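Local coordinates for lysozyme, putative (Bacillus anthracis, PDB 2WAG), which probably cleaves bacterial cell-wall peptidoglycan as a family 25 lysozyme, hydrolysing its glycosidic bonds with retention of anomeric configuration, at residues T84-F89 with I130-K135; L100-D105 with K139-Y144. All coordinates share one frame; numbering follows the deposited sequence.

Contact 1 (84-89 with 130-135) pairs two helices on the outside of the barrel, and contact 2 (100-105 with 139-144) pairs two parallel strands of its wall. Their segments alternate along the chain, and their centres lie about 11 Å apart. They meet directly: Phe89 CE2 packs on Pro102 CB at 3.7 Å, and the backbone N of Glu134 lies 3.8 Å from Val141 CG2. Contact 2 reaches toward the probable active centre at Asp105 and Tyr144, whereas contact 1 lies behind the wall, its centre about 16 Å from that of the chain. The magnesium ion, bound at Ile154 and Ala157, is about 7 Å from the side chain of Leu143.

Contact 1: residues T84-F89 with I130-K135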
loop_
_atom_site.group_PDB
_atom_site.type_symbol
_atom_site.label_atom_id
_atom_site.label_comp_id
_atom_site.label_asym_id
_atom_site.label_seq_id
_atom_site.Cartn_x
_atom_site.Cartn_y
_atom_site.Cartn_z
ATOM N N THR A 84 23.003 9.978 -14.717
ATOM C CA THR A 84 23.365 8.610 -14.414
ATOM C C THR A 84 22.135 7.692 -14.334
ATOM O O THR A 84 22.163 6.553 -14.769
ATOM C CB THR A 84 24.199 8.556 -13.127
ATOM O OG1 THR A 84 23.501 9.218 -12.063
ATOM C CG2 THR A 84 25.462 9.303 -13.359
ATOM N N GLN A 85 21.048 8.226 -13.785
ATOM C CA GLN A 85 19.806 7.450 -13.738
ATOM C C GLN A 85 19.260 7.185 -15.146
ATOM O O GLN A 85 18.831 6.078 -15.429
ATOM C CB GLN A 85 18.785 8.167 -12.869
ATOM C CG GLN A 85 19.202 8.196 -11.401
ATOM C CD GLN A 85 18.102 8.661 -10.509
ATOM O OE1 GLN A 85 17.087 7.978 -10.354
ATOM N NE2 GLN A 85 18.266 9.842 -9.920
ATOM N N ALA A 86 19.302 8.198 -16.029
ATOM C CA ALA A 86 18.864 7.998 -17.412
ATOM C C ALA A 86 19.734 6.961 -18.119
ATOM O O ALA A 86 19.246 6.112 -18.860
ATOM C CB ALA A 86 18.914 9.307 -18.180
ATOM N N GLU A 87 21.049 7.064 -17.902
ATOM C CA GLU A 87 21.963 6.116 -18.517
ATOM C C GLU A 87 21.677 4.694 -18.060
ATOM O O GLU A 87 21.770 3.739 -18.840
ATOM C CB GLU A 87 23.425 6.493 -18.197
ATOM C CG GLU A 87 23.903 7.747 -18.945
ATOM C CD GLU A 87 25.184 8.379 -18.399
ATOM O OE1 GLU A 87 25.574 8.156 -17.229
ATOM O OE2 GLU A 87 25.802 9.157 -19.159
ATOM N N GLN A 88 21.262 4.553 -16.808
ATOM C CA GLN A 88 20.928 3.242 -16.309
ATOM C C GLN A 88 19.649 2.654 -16.929
ATOM O O GLN A 88 19.616 1.498 -17.343
ATOM C CB GLN A 88 20.884 3.306 -14.799
ATOM C CG GLN A 88 22.221 2.860 -14.242
ATOM C CD GLN A 88 22.452 1.368 -14.462
ATOM O OE1 GLN A 88 23.308 0.954 -15.251
ATOM N NE2 GLN A 88 21.666 0.564 -13.770
ATOM N N PHE A 89 18.598 3.464 -17.024
ATOM C CA PHE A 89 17.398 2.984 -17.699
ATOM C C PHE A 89 17.731 2.619 -19.157
ATOM O O PHE A 89 17.348 1.562 -19.642
ATOM C CB PHE A 89 16.330 4.067 -17.610
ATOM C CG PHE A 89 14.991 3.682 -18.196
ATOM C CD1 PHE A 89 14.033 3.031 -17.412
ATOM C CD2 PHE A 89 14.670 3.991 -19.513
ATOM C CE1 PHE A 89 12.781 2.723 -17.938
ATOM C CE2 PHE A 89 13.424 3.664 -20.052
ATOM C CZ PHE A 89 12.470 3.051 -19.248
ATOM N N ILE A 130 14.408 13.348 -18.180
ATOM C CA ILE A 130 13.370 13.476 -19.194
ATOM C C ILE A 130 14.005 13.793 -20.556
ATOM O O ILE A 130 13.668 13.164 -21.571
ATOM C CB ILE A 130 12.376 14.552 -18.798
ATOM C CG1 ILE A 130 11.580 14.135 -17.563
ATOM C CG2 ILE A 130 11.430 14.880 -19.990
ATOM C CD1 ILE A 130 10.959 15.297 -16.834
ATOM N N GLU A 131 14.923 14.766 -20.588
ATOM C CA GLU A 131 15.552 15.140 -21.848
ATOM C C GLU A 131 16.243 13.938 -22.494
ATOM O O GLU A 131 16.109 13.673 -23.695
ATOM C CB GLU A 131 16.563 16.262 -21.608
ATOM C CG GLU A 131 17.190 16.751 -22.924
ATOM C CD GLU A 131 18.206 17.822 -22.718
ATOM O OE1 GLU A 131 17.869 18.895 -22.172
ATOM O OE2 GLU A 131 19.352 17.609 -23.158
ATOM N N MET A 132 16.986 13.189 -21.692
ATOM C CA MET A 132 17.732 12.067 -22.236
ATOM C C MET A 132 16.836 10.920 -22.696
ATOM O O MET A 132 17.092 10.300 -23.743
ATOM C CB MET A 132 18.765 11.568 -21.217
ATOM C CG MET A 132 19.836 12.623 -20.931
ATOM S SD MET A 132 21.033 12.099 -19.702
ATOM C CE MET A 132 21.805 10.717 -20.520
ATOM N N LEU A 133 15.787 10.612 -21.928
ATOM C CA LEU A 133 14.885 9.530 -22.323
ATOM C C LEU A 133 14.040 9.907 -23.530
ATOM O O LEU A 133 13.813 9.083 -24.412
ATOM C CB LEU A 133 13.950 9.124 -21.177
ATOM C CG LEU A 133 14.550 8.232 -20.080
ATOM C CD1 LEU A 133 13.480 7.781 -19.088
ATOM C CD2 LEU A 133 15.361 7.073 -20.571
ATOM N N GLU A 134 13.562 11.146 -23.568
ATOM C CA GLU A 134 12.754 11.554 -24.716
ATOM C C GLU A 134 13.588 11.493 -25.994
ATOM O O GLU A 134 13.104 11.015 -27.027
ATOM C CB GLU A 134 12.111 12.923 -24.497
ATOM C CG GLU A 134 11.165 13.287 -25.639
ATOM C CD GLU A 134 10.225 14.437 -25.348
ATOM O OE1 GLU A 134 10.423 15.180 -24.372
ATOM O OE2 GLU A 134 9.254 14.586 -26.133
ATOM N N LYS A 135 14.842 11.950 -25.926
ATOM C CA LYS A 135 15.709 11.909 -27.102
ATOM C C LYS A 135 15.998 10.468 -27.511
ATOM O O LYS A 135 15.962 10.131 -28.693
ATOM C CB LYS A 135 17.031 12.664 -26.854
ATOM C CG LYS A 135 17.982 12.578 -28.040
ATOM C CD LYS A 135 19.289 13.304 -27.796
ATOM C CE LYS A 135 20.194 13.193 -29.030
ATOM N NZ LYS A 135 21.566 13.728 -28.776
#
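Met132 bends round the methyl group of Ala86. Its CB and SD each lie 3.8 Å from Ala86 CB, and its CE closes in to 4.0 Å from that same carbon, so much of the thioether chain follows the surface of one small knob. The fold-back comes from the last torsion: the chain runs out straight through chi2, then turns at chi3 (64°), which brings the terminal methyl back over the 84-89 helix. There CE also meets Glu87 CG at 4.0 Å. Only the aliphatic base of the glutamate is used; the two side chains pass at a slant and the carboxylate leads away from the methionine. Glu83, one turn before Glu87, also touches Met132. Here the α-carbons of Ala86 and Met132 come within 6.4 Å, the nearest pair of the two segments. The helices run nearly side by side in the same direction, with axes 9.2 Å apart and crossing at -27°. The two belong to the outer helical layer of the TIM-barrel-like fold, following strands 69-75 and 103-106 of the wall. No hydrogen bond links the two segments. Leu133, next along, is buried and points toward 84-89. In the conformer described both its methyls lie by the CD2 corner of the Phe89 ring, though the exact spacing is uncertain because the leucine has a second conformer. The two side chains cross at about a right angle. With CG anti to its own N (chi1 -176°), the Phe89 ring is carried toward the 130-135 helix, where it also touches Ala72 and His74 of strand 69-75. Leu133 in turn touches Ile90 of the facing helix and Ile104 of the wall.

Contact 2: residues L100-D105 with K139-Y144; sequences LPPVID and KKVILY
Asp105 and Tyr144 stand side by side on one face of the sheet, pointing the same way. The carboxylate carbon, Asp105 CG, lies 3.3 Å from Tyr144 CD2, and both carboxylate oxygens stay near that CD2-CE2 side of the ring. The two planes are 48° apart, neither stacked nor perpendicular. Both residues set CG anti to the backbone N (chi1 178° for Asp105), and this carries the two groups forward in step. Behind them on the same face, Val103 CG1 touches Tyr144 CB at 4.0 Å, while its CG2 packs against Ile142 CB at 3.8 Å. The other face carries Ile104, whose CB meets Leu143 CD2 at 4.0 Å and whose CD1 slants back to Val141 CG1. Three backbone bonds fix this parallel register. Ile142 N donates to Pro102 O at 3.0 Å in a nearly straight bond (173°), and Ile142 O accepts from Ile104 N at 2.9 Å, so Ile142 brackets Val103. Tyr144 N then binds Ile104 O at 2.9 Å. Before the strands proper, the Lys139 aliphatic chain lies against Pro101, and its NZ is bound by the carbonyls of Lys97 and Gly217. Further out, Tyr144 OH bonds to Gln184 and its ring meets Trp164 edge to face. Asp105 lies close to Glu107, consistent with the Asp-x-Glu pattern of family 25 active centres; a weak hydrogen bond joins Asp105 OD2 to the tag-derived Gly2 N of the second subunit. The strands are the two ends of a beta-alpha-beta crossover through helix 119-137, whose Leu126, Met129 and Leu133 cover Ile104, Val141 and Pro102. Strand 69-75 flanks 103-106 through backbone bonds, and strand 162-166 pairs beyond 142-145.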
loop_
_atom_site.group_PDB
_atom_site.type_symbol
_atom_site.label_atom_id
_atom_site.label_comp_id
_atom_site.label_asym_id
_atom_site.label_seq_id
_atom_site.Cartn_x
_atom_site.Cartn_y
_atom_site.Cartn_z
ATOM N N LEU A 100 5.327 1.229 -25.241
ATOM C CA LEU A 100 4.837 2.447 -24.604
ATOM C C LEU A 100 6.000 3.381 -24.240
ATOM O O LEU A 100 7.136 2.946 -24.124
ATOM C CB LEU A 100 4.025 2.086 -23.352
ATOM C CG LEU A 100 2.733 1.335 -23.672
ATOM C CD1 LEU A 100 2.136 0.767 -22.392
ATOM C CD2 LEU A 100 1.752 2.277 -24.337
ATOM N N PRO A 101 5.716 4.673 -24.049
ATOM C CA PRO A 101 6.772 5.606 -23.649
ATOM C C PRO A 101 7.373 5.226 -22.298
ATOM O O PRO A 101 6.711 4.563 -21.471
ATOM C CB PRO A 101 6.048 6.947 -23.556
ATOM C CG PRO A 101 4.809 6.774 -24.448
ATOM C CD PRO A 101 4.418 5.341 -24.224
ATOM N N PRO A 102 8.604 5.675 -22.049
ATOM C CA PRO A 102 9.219 5.426 -20.746
ATOM C C PRO A 102 8.517 6.181 -19.632
ATOM O O PRO A 102 7.959 7.265 -19.855
ATOM C CB PRO A 102 10.644 5.966 -20.905
ATOM C CG PRO A 102 10.644 6.802 -22.102
ATOM C CD PRO A 102 9.438 6.518 -22.931
ATOM N N VAL A 103 8.539 5.587 -18.448
ATOM C CA VAL A 103 7.996 6.204 -17.257
ATOM C C VAL A 103 9.082 6.458 -16.204
ATOM O O VAL A 103 9.892 5.617 -15.982
ATOM C CB VAL A 103 6.944 5.301 -16.625
ATOM C CG1 VAL A 103 6.467 5.812 -15.282
ATOM C CG2 VAL A 103 5.797 5.021 -17.590
ATOM N N ILE A 104 9.028 7.650 -15.593
ATOM C CA ILE A 104 9.826 7.898 -14.398
ATOM C C ILE A 104 8.858 8.017 -13.222
ATOM O O ILE A 104 7.934 8.834 -13.256
ATOM C CB ILE A 104 10.691 9.163 -14.504
ATOM C CG1 ILE A 104 11.548 9.153 -15.778
ATOM C CG2 ILE A 104 11.572 9.252 -13.269
ATOM C CD1 ILE A 104 12.168 10.506 -16.092
ATOM N N ASP A 105 9.098 7.190 -12.204
ATOM C CA ASP A 105 8.255 7.077 -11.035
ATOM C C ASP A 105 8.884 7.912 -9.908
ATOM O O ASP A 105 10.004 7.614 -9.465
ATOM C CB ASP A 105 8.162 5.579 -10.699
ATOM C CG ASP A 105 7.346 5.259 -9.460
ATOM O OD1 ASP A 105 7.393 6.025 -8.457
ATOM O OD2 ASP A 105 6.714 4.184 -9.493
ATOM N N LYS A 139 9.944 9.353 -27.689
ATOM C CA LYS A 139 8.581 9.359 -27.162
ATOM C C LYS A 139 8.490 10.265 -25.945
ATOM O O LYS A 139 9.406 10.291 -25.122
ATOM C CB LYS A 139 8.171 7.941 -26.762
ATOM C CG LYS A 139 8.163 6.946 -27.916
ATOM C CD LYS A 139 7.673 5.586 -27.425
ATOM C CE LYS A 139 7.686 4.525 -28.519
ATOM N NZ LYS A 139 6.543 4.697 -29.455
ATOM N N LYS A 140 7.383 10.997 -25.830
ATOM C CA LYS A 140 7.125 11.857 -24.677
ATOM C C LYS A 140 7.127 11.025 -23.399
ATOM O O LYS A 140 6.485 9.974 -23.313
ATOM C CB LYS A 140 5.780 12.563 -24.821
ATOM C CG LYS A 140 5.318 13.221 -23.523
ATOM C CD LYS A 140 3.900 13.753 -23.628
ATOM C CE LYS A 140 3.777 14.839 -24.682
ATOM N NZ LYS A 140 2.366 15.296 -24.806
ATOM N N VAL A 141 7.873 11.487 -22.408
ATOM C CA VAL A 141 8.037 10.750 -21.157
ATOM C C VAL A 141 6.814 10.909 -20.255
ATOM O O VAL A 141 6.157 11.977 -20.211
ATOM C CB VAL A 141 9.329 11.208 -20.471
ATOM C CG1 VAL A 141 9.480 10.591 -19.077
ATOM C CG2 VAL A 141 10.511 10.876 -21.381
ATOM N N ILE A 142 6.478 9.812 -19.572
ATOM C CA ILE A 142 5.415 9.807 -18.571
ATOM C C ILE A 142 6.017 9.927 -17.175
ATOM O O ILE A 142 6.978 9.224 -16.867
ATOM C CB ILE A 142 4.636 8.468 -18.657
ATOM C CG1 ILE A 142 3.958 8.293 -20.029
ATOM C CG2 ILE A 142 3.592 8.395 -17.549
ATOM C CD1 ILE A 142 3.672 6.846 -20.339
ATOM N N LEU A 143 5.448 10.805 -16.346
ATOM C CA LEU A 143 5.824 10.869 -14.936
ATOM C C LEU A 143 4.716 10.255 -14.095
ATOM O O LEU A 143 3.568 10.717 -14.173
ATOM C CB LEU A 143 6.042 12.313 -14.483
ATOM C CG LEU A 143 7.122 13.083 -15.250
ATOM C CD1 LEU A 143 7.186 14.522 -14.773
ATOM C CD2 LEU A 143 8.505 12.403 -15.116
ATOM N N TYR A 144 5.059 9.219 -13.322
ATOM C CA TYR A 144 4.146 8.685 -12.314
ATOM C C TYR A 144 4.462 9.368 -11.006
ATOM O O TYR A 144 5.640 9.529 -10.655
ATOM C CB TYR A 144 4.366 7.187 -12.150
ATOM C CG TYR A 144 3.662 6.607 -10.935
ATOM C CD1 TYR A 144 2.367 6.086 -11.020
ATOM C CD2 TYR A 144 4.309 6.582 -9.691
ATOM C CE1 TYR A 144 1.741 5.545 -9.891
ATOM C CE2 TYR A 144 3.686 6.068 -8.558
ATOM C CZ TYR A 144 2.414 5.531 -8.666
ATOM O OH TYR A 144 1.834 4.977 -7.545
#